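Local coordinates for sulfonate ABC transporter, periplasmic sulfonate-binding protein SsuA (Methylobacillus flagellatus, PDB 3UIF), which probably binds sulfonates or related sulfate esters in the periplasm and delivers them to an ABC transporter for uptake, at residues 120-125 with 146-151; 153-158 with 170-175; 105-110 with 184-189; 113-118 with 139-144. All coordinates share one frame; numbering follows the deposited sequence.

Interaction 1: residues 120-125 with 146-151; sequences KKIALH and KDFKIV. With SO4 (sulfate ion), chain B.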
loop_
_atom_site.group_PDB
_atom_site.type_symbol
_atom_site.label_atom_id
_atom_site.label_comp_id
_atom_site.label_asym_id
_atom_site.label_seq_id
_atom_site.Cartn_x
_atom_site.Cartn_y
_atom_site.Cartn_z
ATOM N N LYS A 120 -4.011 28.707 -1.435
ATOM C CA LYS A 120 -3.684 28.470 -0.025
ATOM C C LYS A 120 -2.484 27.544 0.159
ATOM O O LYS A 120 -2.004 26.937 -0.802
ATOM C CB LYS A 120 -4.896 27.893 0.716
ATOM C CG LYS A 120 -6.149 28.753 0.663
ATOM C CD LYS A 120 -6.176 29.809 1.751
ATOM C CE LYS A 120 -7.462 30.618 1.687
ATOM N NZ LYS A 120 -7.413 31.738 2.664
ATOM N N LYS A 121 -2.005 27.464 1.403
ATOM C CA LYS A 121 -0.929 26.541 1.815
ATOM C C LYS A 121 -1.458 25.144 2.166
ATOM O O LYS A 121 -2.273 24.994 3.076
ATOM C CB LYS A 121 -0.168 27.115 3.017
ATOM C CG LYS A 121 1.064 27.944 2.664
ATOM C CD LYS A 121 1.534 28.810 3.832
ATOM C CE LYS A 121 0.908 30.202 3.808
ATOM N NZ LYS A 121 0.952 30.882 5.138
ATOM N N ILE A 122 -0.999 24.131 1.433
ATOM C CA ILE A 122 -1.317 22.737 1.759
ATOM C C ILE A 122 -0.042 21.929 2.023
ATOM O O ILE A 122 0.833 21.811 1.150
ATOM C CB ILE A 122 -2.221 22.051 0.698
ATOM C CG1 ILE A 122 -3.523 22.841 0.502
ATOM C CG2 ILE A 122 -2.558 20.620 1.111
ATOM C CD1 ILE A 122 -4.224 22.575 -0.809
ATOM N N ALA A 123 0.038 21.395 3.246
ATOM C CA ALA A 123 1.123 20.521 3.686
ATOM C C ALA A 123 0.959 19.138 3.067
ATOM O O ALA A 123 -0.055 18.463 3.280
ATOM C CB ALA A 123 1.145 20.431 5.210
ATOM N N LEU A 124 1.947 18.727 2.277
ATOM C CA LEU A 124 1.901 17.426 1.611
ATOM C C LEU A 124 3.296 16.842 1.470
ATOM O O LEU A 124 4.210 17.515 0.983
ATOM C CB LEU A 124 1.250 17.555 0.233
ATOM C CG LEU A 124 1.472 16.439 -0.797
ATOM C CD1 LEU A 124 0.709 15.160 -0.455
ATOM C CD2 LEU A 124 1.113 16.935 -2.195
ATOM N N HIS A 125 3.462 15.587 1.879
ATOM C CA HIS A 125 4.769 14.956 1.746
ATOM C C HIS A 125 5.052 14.510 0.341
ATOM O O HIS A 125 4.675 13.412 -0.063
ATOM C CB HIS A 125 4.954 13.808 2.729
ATOM C CG HIS A 125 6.405 13.506 3.021
ATOM N ND1 HIS A 125 6.815 12.341 3.559
ATOM C CD2 HIS A 125 7.554 14.266 2.807
ATOM C CE1 HIS A 125 8.151 12.360 3.690
ATOM N NE2 HIS A 125 8.600 13.539 3.233
ATOM N N LYS A 146 0.035 24.315 -9.508
ATOM C CA LYS A 146 0.137 25.764 -9.712
ATOM C C LYS A 146 -0.786 26.581 -8.812
ATOM O O LYS A 146 -0.447 27.699 -8.424
ATOM C CB LYS A 146 -0.151 26.119 -11.175
ATOM C CG LYS A 146 0.861 25.580 -12.179
ATOM C CD LYS A 146 2.283 25.681 -11.632
ATOM C CE LYS A 146 3.325 25.332 -12.691
ATOM N NZ LYS A 146 4.709 25.443 -12.137
ATOM N N ASP A 147 -1.941 26.013 -8.474
ATOM C CA ASP A 147 -2.984 26.736 -7.740
ATOM C C ASP A 147 -2.856 26.675 -6.231
ATOM O O ASP A 147 -3.743 27.140 -5.505
ATOM C CB ASP A 147 -4.353 26.197 -8.124
ATOM C CG ASP A 147 -4.634 26.357 -9.581
ATOM O OD1 ASP A 147 -3.778 26.956 -10.278
ATOM O OD2 ASP A 147 -5.702 25.880 -10.025
ATOM N N PHE A 148 -1.763 26.099 -5.749
ATOM C CA PHE A 148 -1.554 26.029 -4.322
ATOM C C PHE A 148 -0.099 26.294 -3.990
ATOM O O PHE A 148 0.789 26.042 -4.808
ATOM C CB PHE A 148 -1.977 24.657 -3.811
ATOM C CG PHE A 148 -3.347 24.230 -4.276
ATOM C CD1 PHE A 148 -4.486 24.578 -3.550
ATOM C CD2 PHE A 148 -3.501 23.483 -5.446
ATOM C CE1 PHE A 148 -5.747 24.180 -3.970
ATOM C CE2 PHE A 148 -4.759 23.095 -5.874
ATOM C CZ PHE A 148 -5.884 23.440 -5.135
ATOM N N LYS A 149 0.141 26.836 -2.800
ATOM C CA LYS A 149 1.471 26.770 -2.217
ATOM C C LYS A 149 1.585 25.403 -1.505
ATOM O O LYS A 149 0.927 25.158 -0.489
ATOM C CB LYS A 149 1.739 27.959 -1.276
ATOM C CG LYS A 149 3.184 28.070 -0.778
ATOM C CD LYS A 149 3.435 29.405 -0.077
ATOM C CE LYS A 149 4.911 29.802 -0.110
ATOM N NZ LYS A 149 5.161 31.238 0.236
ATOM N N ILE A 150 2.393 24.512 -2.075
ATOM C CA ILE A 150 2.632 23.199 -1.485
ATOM C C ILE A 150 3.817 23.233 -0.534
ATOM O O ILE A 150 4.959 23.424 -0.957
ATOM C CB ILE A 150 2.889 22.098 -2.551
ATOM C CG1 ILE A 150 1.874 22.176 -3.705
ATOM C CG2 ILE A 150 2.926 20.716 -1.897
ATOM C CD1 ILE A 150 0.440 21.899 -3.312
ATOM N N VAL A 151 3.531 23.027 0.748
ATOM C CA VAL A 151 4.560 22.916 1.779
ATOM C C VAL A 151 4.986 21.455 1.846
ATOM O O VAL A 151 4.192 20.597 2.228
ATOM C CB VAL A 151 4.044 23.400 3.171
ATOM C CG1 VAL A 151 5.180 23.504 4.187
ATOM C CG2 VAL A 151 3.312 24.738 3.068
HETATM S S SO4 B . 6.661 9.462 5.571
HETATM O O1 SO4 B . 5.986 8.964 6.807
HETATM O O2 SO4 B . 6.874 8.274 4.689
HETATM O O3 SO4 B . 5.846 10.500 4.879
HETATM O O4 SO4 B . 7.938 10.158 5.888
#
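Ile122 meets the ring of Phe148 across a parallel strand pair, the two side chains slanting past each other. With CG1 of Ile122 anti to the carbonyl carbon (chi1 -57°) and the chain extended, its CD1 methyl is carried to CD1 of the Phe148 ring, 3.4 Å away, with CG and CE1 to either side, while Lys120 O sits at the ring edge near its plane. CG2 of Ile150 packs 4.2 Å from CB of Leu124. On the face opposite Ile122 and Ile150, Lys121 and Lys149 lie side by side and point the same way. CG of Lys121 is 3.9 Å from CD of Lys149 and also touches CG2 of Val151, yet the two ammonium groups stay 6.5 Å apart, NZ to NZ. Between the strands runs a parallel ladder: Lys149 N to Lys120 O, Ile122 N to Lys149 O, Val151 N to Ile122 O and Leu124 N to Val151 O, the last 2.9 Å and nearly straight. Beyond it, His125 ND1 donates to O3 of a sulfate, also bound by Arg128 NE; the modelled length is doubtfully short. A leucine in place of His125 would probably leave the sulfate without this donor. Strands 121-124 and 149-151 flank helix 130-140 in a beta-alpha-beta unit; Phe134 and Leu138 of that helix cover Leu124 and Phe148, and strand 169-172 pairs with 121-124 along its other edge.

Interaction 2: residues 153-158 with 170-175; sequences VNPQVG and FFSLFD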
loop_
_atom_site.group_PDB
_atom_site.type_symbol
_atom_site.label_atom_id
_atom_site.label_comp_id
_atom_site.label_asym_id
_atom_site.label_seq_id
_atom_site.Cartn_x
_atom_site.Cartn_y
_atom_site.Cartn_z
ATOM N N VAL A 153 6.504 18.650 3.622
ATOM C CA VAL A 153 6.861 18.197 4.976
ATOM C C VAL A 153 6.338 16.782 5.263
ATOM O O VAL A 153 5.329 16.350 4.695
ATOM C CB VAL A 153 6.301 19.138 6.072
ATOM C CG1 VAL A 153 7.028 20.481 6.076
ATOM C CG2 VAL A 153 4.797 19.331 5.920
ATOM N N ASN A 154 7.005 16.055 6.157
ATOM C CA ASN A 154 6.475 14.764 6.586
ATOM C C ASN A 154 5.119 14.920 7.329
ATOM O O ASN A 154 4.734 16.025 7.698
ATOM C CB ASN A 154 7.512 13.984 7.406
ATOM C CG ASN A 154 7.974 14.740 8.635
ATOM O OD1 ASN A 154 7.318 14.720 9.676
ATOM N ND2 ASN A 154 9.118 15.409 8.521
ATOM N N PRO A 155 4.382 13.813 7.525
ATOM C CA PRO A 155 3.065 13.909 8.152
ATOM C C PRO A 155 3.081 14.497 9.566
ATOM O O PRO A 155 2.085 15.058 10.003
ATOM C CB PRO A 155 2.599 12.455 8.210
ATOM C CG PRO A 155 3.392 11.760 7.149
ATOM C CD PRO A 155 4.732 12.419 7.203
ATOM N N GLN A 156 4.195 14.357 10.274
ATOM C CA GLN A 156 4.274 14.830 11.650
ATOM C C GLN A 156 4.403 16.357 11.709
ATOM O O GLN A 156 3.686 17.003 12.488
ATOM C CB GLN A 156 5.399 14.134 12.435
ATOM C CG GLN A 156 5.168 12.638 12.651
ATOM C CD GLN A 156 5.453 11.806 11.401
ATOM O OE1 GLN A 156 4.625 10.998 10.973
ATOM N NE2 GLN A 156 6.621 12.013 10.806
ATOM N N VAL A 157 5.296 16.917 10.882
ATOM C CA VAL A 157 5.441 18.373 10.739
ATOM C C VAL A 157 4.164 18.966 10.152
ATOM O O VAL A 157 3.697 20.016 10.579
ATOM C CB VAL A 157 6.647 18.755 9.852
ATOM C CG1 VAL A 157 6.793 20.267 9.744
ATOM C CG2 VAL A 157 7.928 18.145 10.400
ATOM N N GLY A 158 3.600 18.272 9.173
ATOM C CA GLY A 158 2.378 18.704 8.517
ATOM C C GLY A 158 1.191 18.737 9.450
ATOM O O GLY A 158 0.381 19.657 9.380
ATOM N N PHE A 170 -3.992 19.955 4.837
ATOM C CA PHE A 170 -3.004 18.910 5.070
ATOM C C PHE A 170 -3.479 17.647 4.380
ATOM O O PHE A 170 -4.568 17.161 4.640
ATOM C CB PHE A 170 -2.819 18.717 6.591
ATOM C CG PHE A 170 -1.942 17.553 6.989
ATOM C CD1 PHE A 170 -0.658 17.406 6.476
ATOM C CD2 PHE A 170 -2.391 16.623 7.922
ATOM C CE1 PHE A 170 0.151 16.344 6.872
ATOM C CE2 PHE A 170 -1.583 15.564 8.323
ATOM C CZ PHE A 170 -0.310 15.428 7.803
ATOM N N PHE A 171 -2.660 17.120 3.488
ATOM C CA PHE A 171 -3.026 15.902 2.787
ATOM C C PHE A 171 -2.213 14.715 3.289
ATOM O O PHE A 171 -0.979 14.731 3.224
ATOM C CB PHE A 171 -2.867 16.077 1.280
ATOM C CG PHE A 171 -3.715 15.134 0.481
ATOM C CD1 PHE A 171 -5.065 15.406 0.273
ATOM C CD2 PHE A 171 -3.172 13.954 -0.042
ATOM C CE1 PHE A 171 -5.853 14.526 -0.451
ATOM C CE2 PHE A 171 -3.957 13.076 -0.773
ATOM C CZ PHE A 171 -5.298 13.361 -0.979
ATOM N N SER A 172 -2.901 13.693 3.796
ATOM C CA SER A 172 -2.222 12.552 4.422
ATOM C C SER A 172 -3.095 11.300 4.488
ATOM O O SER A 172 -4.180 11.257 3.908
ATOM C CB SER A 172 -1.761 12.933 5.838
ATOM O OG SER A 172 -0.692 12.099 6.281
ATOM N N LEU A 173 -2.614 10.293 5.210
ATOM C CA LEU A 173 -3.343 9.041 5.400
ATOM C C LEU A 173 -4.114 9.090 6.709
ATOM O O LEU A 173 -4.369 10.165 7.232
ATOM C CB LEU A 173 -2.375 7.864 5.404
ATOM C CG LEU A 173 -1.350 7.769 4.262
ATOM C CD1 LEU A 173 -0.569 6.465 4.391
ATOM C CD2 LEU A 173 -1.994 7.872 2.889
ATOM N N PHE A 174 -4.457 7.922 7.246
ATOM C CA PHE A 174 -5.314 7.809 8.444
ATOM C C PHE A 174 -4.789 8.510 9.701
ATOM O O PHE A 174 -5.533 8.700 10.663
ATOM C CB PHE A 174 -5.678 6.339 8.727
ATOM C CG PHE A 174 -4.528 5.500 9.244
ATOM C CD1 PHE A 174 -3.263 5.540 8.642
ATOM C CD2 PHE A 174 -4.713 4.651 10.321
ATOM C CE1 PHE A 174 -2.213 4.768 9.123
ATOM C CE2 PHE A 174 -3.674 3.866 10.804
ATOM C CZ PHE A 174 -2.424 3.925 10.214
ATOM N N ASP A 175 -3.519 8.908 9.696
ATOM C CA ASP A 175 -2.980 9.761 10.769
ATOM C C ASP A 175 -3.785 11.056 10.907
ATOM O O ASP A 175 -3.760 11.716 11.947
ATOM C CB ASP A 175 -1.502 10.067 10.539
ATOM C CG ASP A 175 -1.215 10.499 9.115
ATOM O OD1 ASP A 175 -1.365 9.655 8.200
ATOM O OD2 ASP A 175 -0.823 11.670 8.910
#
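Pro155 and Gly158, in the first turn of helix 155-164, pass close to strand 169-172, with CA of Gly158 6.4 Å from CA of Phe170 and CA of Pro155 6.6 Å from CA of Ser172. Phe170 fills the angle between them. Its CG is anti to the backbone N (chi1 173°), which stands the ring up against the helix: the carbonyl carbon of Gly158 lies 3.6 Å above one face, offset toward the rim, and CA of Pro155 meets the edge in plane. The arrangement belongs to a strand-helix-strand succession, 149-151, 155-164 and 169-172, consistent with a type II periplasmic binding protein. The sulfate bound by His125, probably from the crystallisation liquor, lies about 3 Å (nearest atoms) from the side chain of Pro155, by the start of the helix, and may mark a pocket for ligand. Asn154 is the N-cap there: its OD1 takes Val157 N at 3.2 Å, from above the carbonyl plane, and Gln156 N more weakly. On the strand side, CB of Pro155 rests 3.8 Å from Ser172 OG and 3.6 Å from Asp175 OD2. Those two oxygens are themselves joined, Ser172 OG donating to the syn lone pair of Asp175 OD2.

Interaction 3: residues 105-110 with 184-189; sequences VPKNST and VGKIIW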
loop_
_atom_site.group_PDB
_atom_site.type_symbol
_atom_site.label_atom_id
_atom_site.label_comp_id
_atom_site.label_asym_id
_atom_site.label_seq_id
_atom_site.Cartn_x
_atom_site.Cartn_y
_atom_site.Cartn_z
ATOM N N VAL A 105 -8.523 20.161 7.162
ATOM C CA VAL A 105 -8.429 21.612 7.338
ATOM C C VAL A 105 -8.506 21.950 8.831
ATOM O O VAL A 105 -9.011 21.146 9.608
ATOM C CB VAL A 105 -9.517 22.388 6.539
ATOM C CG1 VAL A 105 -9.275 22.267 5.041
ATOM C CG2 VAL A 105 -10.932 21.952 6.917
ATOM N N PRO A 106 -8.000 23.134 9.237
ATOM C CA PRO A 106 -8.094 23.477 10.665
ATOM C C PRO A 106 -9.535 23.375 11.138
ATOM O O PRO A 106 -10.460 23.496 10.328
ATOM C CB PRO A 106 -7.613 24.930 10.712
ATOM C CG PRO A 106 -6.684 25.043 9.554
ATOM C CD PRO A 106 -7.295 24.184 8.475
ATOM N N LYS A 107 -9.719 23.121 12.430
ATOM C CA LYS A 107 -11.065 22.954 12.983
ATOM C C LYS A 107 -12.051 24.046 12.511
ATOM O O LYS A 107 -13.144 23.726 12.047
ATOM C CB LYS A 107 -11.032 22.865 14.523
ATOM C CG LYS A 107 -12.396 22.666 15.185
ATOM C CD LYS A 107 -13.015 21.319 14.809
ATOM C CE LYS A 107 -14.537 21.390 14.745
ATOM N NZ LYS A 107 -15.049 22.343 13.705
ATOM N N ASN A 108 -11.650 25.314 12.610
ATOM C CA ASN A 108 -12.545 26.440 12.318
ATOM C C ASN A 108 -12.581 26.938 10.866
ATOM O O ASN A 108 -12.838 28.124 10.624
ATOM C CB ASN A 108 -12.200 27.627 13.231
ATOM C CG ASN A 108 -12.398 27.312 14.703
ATOM O OD1 ASN A 108 -11.553 27.657 15.537
ATOM N ND2 ASN A 108 -13.514 26.642 15.033
ATOM N N SER A 109 -12.340 26.055 9.902
ATOM C CA SER A 109 -12.168 26.492 8.516
ATOM C C SER A 109 -13.476 26.676 7.722
ATOM O O SER A 109 -14.462 25.961 7.924
ATOM C CB SER A 109 -11.210 25.554 7.776
ATOM O OG SER A 109 -10.651 26.192 6.643
ATOM N N THR A 110 -13.451 27.664 6.829
ATOM C CA THR A 110 -14.478 27.907 5.797
ATOM C C THR A 110 -14.560 26.759 4.762
ATOM O O THR A 110 -15.635 26.437 4.246
ATOM C CB THR A 110 -14.153 29.248 5.082
ATOM O OG1 THR A 110 -14.552 30.331 5.922
ATOM C CG2 THR A 110 -14.839 29.390 3.709
ATOM N N VAL A 184 -8.479 19.567 16.754
ATOM C CA VAL A 184 -7.762 20.663 16.109
ATOM C C VAL A 184 -7.830 20.627 14.565
ATOM O O VAL A 184 -7.318 21.529 13.875
ATOM C CB VAL A 184 -6.316 20.740 16.660
ATOM C CG1 VAL A 184 -5.372 19.800 15.912
ATOM C CG2 VAL A 184 -5.825 22.187 16.708
ATOM N N GLY A 185 -8.496 19.608 14.027
ATOM C CA GLY A 185 -8.707 19.527 12.588
ATOM C C GLY A 185 -10.014 18.880 12.197
ATOM O O GLY A 185 -10.668 18.233 13.014
ATOM N N LYS A 186 -10.404 19.055 10.941
ATOM C CA LYS A 186 -11.524 18.286 10.406
ATOM C C LYS A 186 -11.246 17.767 8.998
ATOM O O LYS A 186 -10.701 18.473 8.159
ATOM C CB LYS A 186 -12.856 19.057 10.506
ATOM C CG LYS A 186 -12.909 20.412 9.820
ATOM C CD LYS A 186 -14.345 20.909 9.768
ATOM C CE LYS A 186 -14.528 22.069 8.792
ATOM N NZ LYS A 186 -14.275 23.407 9.397
ATOM N N ILE A 187 -11.596 16.510 8.773
ATOM C CA ILE A 187 -11.451 15.874 7.476
ATOM C C ILE A 187 -12.650 16.260 6.620
ATOM O O ILE A 187 -13.786 16.135 7.056
ATOM C CB ILE A 187 -11.362 14.337 7.610
ATOM C CG1 ILE A 187 -10.096 13.948 8.374
ATOM C CG2 ILE A 187 -11.395 13.654 6.246
ATOM C CD1 ILE A 187 -10.082 12.498 8.817
ATOM N N ILE A 188 -12.388 16.733 5.407
ATOM C CA ILE A 188 -13.439 17.295 4.539
ATOM C C ILE A 188 -13.536 16.554 3.207
ATOM O O ILE A 188 -14.506 16.696 2.473
ATOM C CB ILE A 188 -13.230 18.804 4.277
ATOM C CG1 ILE A 188 -11.840 19.064 3.677
ATOM C CG2 ILE A 188 -13.449 19.590 5.567
ATOM C CD1 ILE A 188 -11.755 20.302 2.804
ATOM N N TRP A 189 -12.511 15.769 2.907
ATOM C CA TRP A 189 -12.512 14.927 1.742
ATOM C C TRP A 189 -11.688 13.724 2.073
ATOM O O TRP A 189 -10.774 13.807 2.881
ATOM C CB TRP A 189 -11.933 15.673 0.551
ATOM C CG TRP A 189 -11.971 14.840 -0.696
ATOM C CD1 TRP A 189 -13.011 14.746 -1.618
ATOM C CD2 TRP A 189 -10.937 13.908 -1.185
ATOM N NE1 TRP A 189 -12.699 13.863 -2.617
ATOM C CE2 TRP A 189 -11.473 13.318 -2.420
ATOM C CE3 TRP A 189 -9.680 13.514 -0.740
ATOM C CZ2 TRP A 189 -10.757 12.389 -3.165
ATOM C CZ3 TRP A 189 -8.966 12.575 -1.504
ATOM C CH2 TRP A 189 -9.494 12.034 -2.692
#
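Lys186 reaches over to residues 105-110 with its ammonium group and takes hold of two backbone carbonyls. NZ donates to Lys107 O at 2.9 Å, from above the carbonyl plane, and to Ser109 O at 3.0 Å, this time in the carbonyl plane on a lone pair. The chain gets there with CG set between the backbone N and the carbonyl carbon (chi1 58°), running extended and then bending at the last torsion; on the way CG passes 3.8 Å from CG2 of Val105. An alanine at Lys186 would probably leave both carbonyls without this donor and the loop freer to shift. That loop is a type I turn from Pro106 to Ser109, closed by a weak bond from Ser109 N to Pro106 O. Lys107 NZ stands 4.5 Å from Lys186 NZ, so the two like charges probably repel somewhat. Beside the lysine, Val105 and Ile188 cross at about a right angle, CG2 against CG2 at 3.7 Å and CG1 of Val105 against CD1 of Ile188. The backbone sets the register: Val105 and Lys186 exchange two nearly straight bonds, and Lys107 N reaches Val184 O at 3.2 Å. Farther out, Glu180 of helix 176-181 accepts from Ile187 N, Gly185 is bonded through its backbone to Leu179, and Pro106 packs on Leu162 of helix 155-164. This antiparallel pairing joins 102-106 to the outermost strand, 185-190, consistent with the five-stranded domain of a type II periplasmic binding protein, in which one antiparallel strand is inserted next to the last.

Interaction 4: residues 113-118 with 139-144; sequences SIKDLK and QSEGLT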
loop_
_atom_site.group_PDB
_atom_site.type_symbol
_atom_site.label_atom_id
_atom_site.label_comp_id
_atom_site.label_asym_id
_atom_site.label_seq_id
_atom_site.Cartn_x
_atom_site.Cartn_y
_atom_site.Cartn_z
ATOM N N SER A 113 -14.384 21.835 0.253
ATOM C CA SER A 113 -13.783 20.959 -0.759
ATOM C C SER A 113 -12.507 21.625 -1.271
ATOM O O SER A 113 -12.306 22.819 -1.057
ATOM C CB SER A 113 -14.757 20.691 -1.915
ATOM O OG SER A 113 -14.650 21.705 -2.906
ATOM N N ILE A 114 -11.659 20.856 -1.947
ATOM C CA ILE A 114 -10.336 21.333 -2.367
ATOM C C ILE A 114 -10.389 22.676 -3.107
ATOM O O ILE A 114 -9.462 23.477 -3.005
ATOM C CB ILE A 114 -9.565 20.262 -3.189
ATOM C CG1 ILE A 114 -8.182 20.764 -3.632
ATOM C CG2 ILE A 114 -10.366 19.802 -4.396
ATOM C CD1 ILE A 114 -7.138 20.788 -2.534
ATOM N N LYS A 115 -11.490 22.913 -3.821
ATOM C CA LYS A 115 -11.706 24.158 -4.558
ATOM C C LYS A 115 -11.416 25.365 -3.675
ATOM O O LYS A 115 -10.729 26.295 -4.097
ATOM C CB LYS A 115 -13.137 24.229 -5.120
ATOM C CG LYS A 115 -13.419 23.255 -6.262
ATOM C CD LYS A 115 -14.762 23.494 -6.954
ATOM C CE LYS A 115 -15.955 23.143 -6.068
ATOM N NZ LYS A 115 -16.015 21.694 -5.720
ATOM N N ASP A 116 -11.907 25.313 -2.437
ATOM C CA ASP A 116 -11.808 26.423 -1.489
ATOM C C ASP A 116 -10.378 26.711 -1.041
ATOM O O ASP A 116 -10.113 27.707 -0.370
ATOM C CB ASP A 116 -12.682 26.141 -0.266
ATOM C CG ASP A 116 -14.163 26.026 -0.613
ATOM O OD1 ASP A 116 -14.628 26.787 -1.500
ATOM O OD2 ASP A 116 -14.867 25.187 0.004
ATOM N N LEU A 117 -9.453 25.844 -1.413
ATOM C CA LEU A 117 -8.094 25.989 -0.935
ATOM C C LEU A 117 -7.193 26.578 -1.994
ATOM O O LEU A 117 -5.969 26.628 -1.819
ATOM C CB LEU A 117 -7.555 24.646 -0.434
ATOM C CG LEU A 117 -8.329 24.097 0.762
ATOM C CD1 LEU A 117 -7.811 22.720 1.135
ATOM C CD2 LEU A 117 -8.265 25.062 1.946
ATOM N N LYS A 118 -7.804 27.024 -3.092
ATOM C CA LYS A 118 -7.076 27.698 -4.165
ATOM C C LYS A 118 -6.258 28.860 -3.612
ATOM O O LYS A 118 -6.773 29.687 -2.862
ATOM C CB LYS A 118 -8.039 28.195 -5.242
ATOM C CG LYS A 118 -8.649 27.097 -6.103
ATOM C CD LYS A 118 -9.260 27.676 -7.368
ATOM C CE LYS A 118 -8.170 28.177 -8.307
ATOM N NZ LYS A 118 -8.734 28.813 -9.528
ATOM N N GLN A 139 -6.888 16.914 -10.567
ATOM C CA GLN A 139 -7.327 16.664 -11.934
ATOM C C GLN A 139 -8.847 16.600 -12.001
ATOM O O GLN A 139 -9.460 17.212 -12.870
ATOM C CB GLN A 139 -6.745 15.349 -12.423
ATOM C CG GLN A 139 -6.216 15.375 -13.845
ATOM C CD GLN A 139 -5.039 14.422 -14.015
ATOM O OE1 GLN A 139 -4.207 14.588 -14.916
ATOM N NE2 GLN A 139 -4.947 13.431 -13.125
ATOM N N SER A 140 -9.444 15.871 -11.059
ATOM C CA SER A 140 -10.893 15.669 -11.009
ATOM C C SER A 140 -11.650 16.983 -10.986
ATOM O O SER A 140 -12.737 17.070 -11.555
ATOM C CB SER A 140 -11.301 14.815 -9.795
ATOM O OG SER A 140 -11.245 15.558 -8.581
ATOM N N GLU A 141 -11.086 17.999 -10.327
ATOM C CA GLU A 141 -11.789 19.278 -10.176
ATOM C C GLU A 141 -11.155 20.393 -11.017
ATOM O O GLU A 141 -11.447 21.580 -10.826
ATOM C CB GLU A 141 -11.980 19.640 -8.691
ATOM C CG GLU A 141 -12.612 18.492 -7.883
ATOM C CD GLU A 141 -13.625 18.916 -6.803
ATOM O OE1 GLU A 141 -13.688 18.239 -5.731
ATOM O OE2 GLU A 141 -14.375 19.905 -7.022
ATOM N N GLY A 142 -10.314 19.984 -11.973
ATOM C CA GLY A 142 -9.748 20.868 -12.993
ATOM C C GLY A 142 -8.740 21.849 -12.440
ATOM O O GLY A 142 -8.743 23.027 -12.796
ATOM N N LEU A 143 -7.882 21.361 -11.553
ATOM C CA LEU A 143 -6.873 22.188 -10.907
ATOM C C LEU A 143 -5.512 21.544 -11.069
ATOM O O LEU A 143 -5.414 20.381 -11.489
ATOM C CB LEU A 143 -7.179 22.324 -9.419
ATOM C CG LEU A 143 -8.566 22.789 -8.995
ATOM C CD1 LEU A 143 -8.704 22.636 -7.489
ATOM C CD2 LEU A 143 -8.809 24.233 -9.432
ATOM N N THR A 144 -4.472 22.296 -10.706
ATOM C CA THR A 144 -3.083 21.821 -10.733
ATOM C C THR A 144 -2.345 22.254 -9.452
ATOM O O THR A 144 -2.885 23.032 -8.642
ATOM C CB THR A 144 -2.344 22.340 -12.006
ATOM O OG1 THR A 144 -0.938 22.484 -11.744
ATOM C CG2 THR A 144 -2.892 23.708 -12.446
#
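Lys115 and Glu141 form a salt bridge, NZ to OE2 at 2.8 Å, with the two side chains crossing at about a right angle. The ammonium approaches on the syn lone pair of OE2 and makes a second bond, to Ser113 OG at 3.1 Å. Bends at the third and fourth torsions of Lys115 (-69° and -64°) curl the chain about the carboxylate oxygen, whose distance to CG of the lysine is 3.6 Å. The other oxygen, OE1, lies against a methyl, CG2 of Ile114. Backbone groups are met locally. In the 3-10 turn of 114-117, Asp116 N donates to Ser113 O at 2.9 Å and Leu117 N to Ile114 O, and Lys118 N follows on to Lys115 O. The carboxylate of Asp116 turns back: OD2 accepts from Lys112 N and, weakly, from Ser113 N. Opposite, helix 130-140 ends in a Schellman motif, with Gly142 N bonded to Gln139 O and Leu143 N to Leu138 O; Gly142 supplies the positive phi (70°) of the C-prime position. Just past it, Leu143 turns to residues 114-118, CD1 4.3 Å from CG1 of Ile114 and CD2 4.0 Å from CD of Lys118. Ile114 continues inward onto Phe134, Leu137 and Leu138 of the helix and onto Ile122 of strand 121-124.

How the interactions relate
Interactions 1, 2 and 3 all reach one five-stranded mixed sheet, ordered 149-151, 121-124, 169-172, 102-106, 185-190, so interactions 1 and 3 lie toward its opposite margins, centres 16 Å apart, with interaction 2 on the middle strand. Interaction 4 sits where the loop before strand 121-124 meets the end of helix 130-140. Its centre is 12 Å from that of interaction 1, and Phe148 touches Leu117 and Leu143 there. Along the chain interaction 3 encloses the rest; 1 and 4 interleave, and both close before 2 opens. Ala123 with Phe171 and Phe171 with Trp189 tie neighbouring contacts together. The shared sheet and its strand order are consistent with one lobe of a two-lobed type II binding protein.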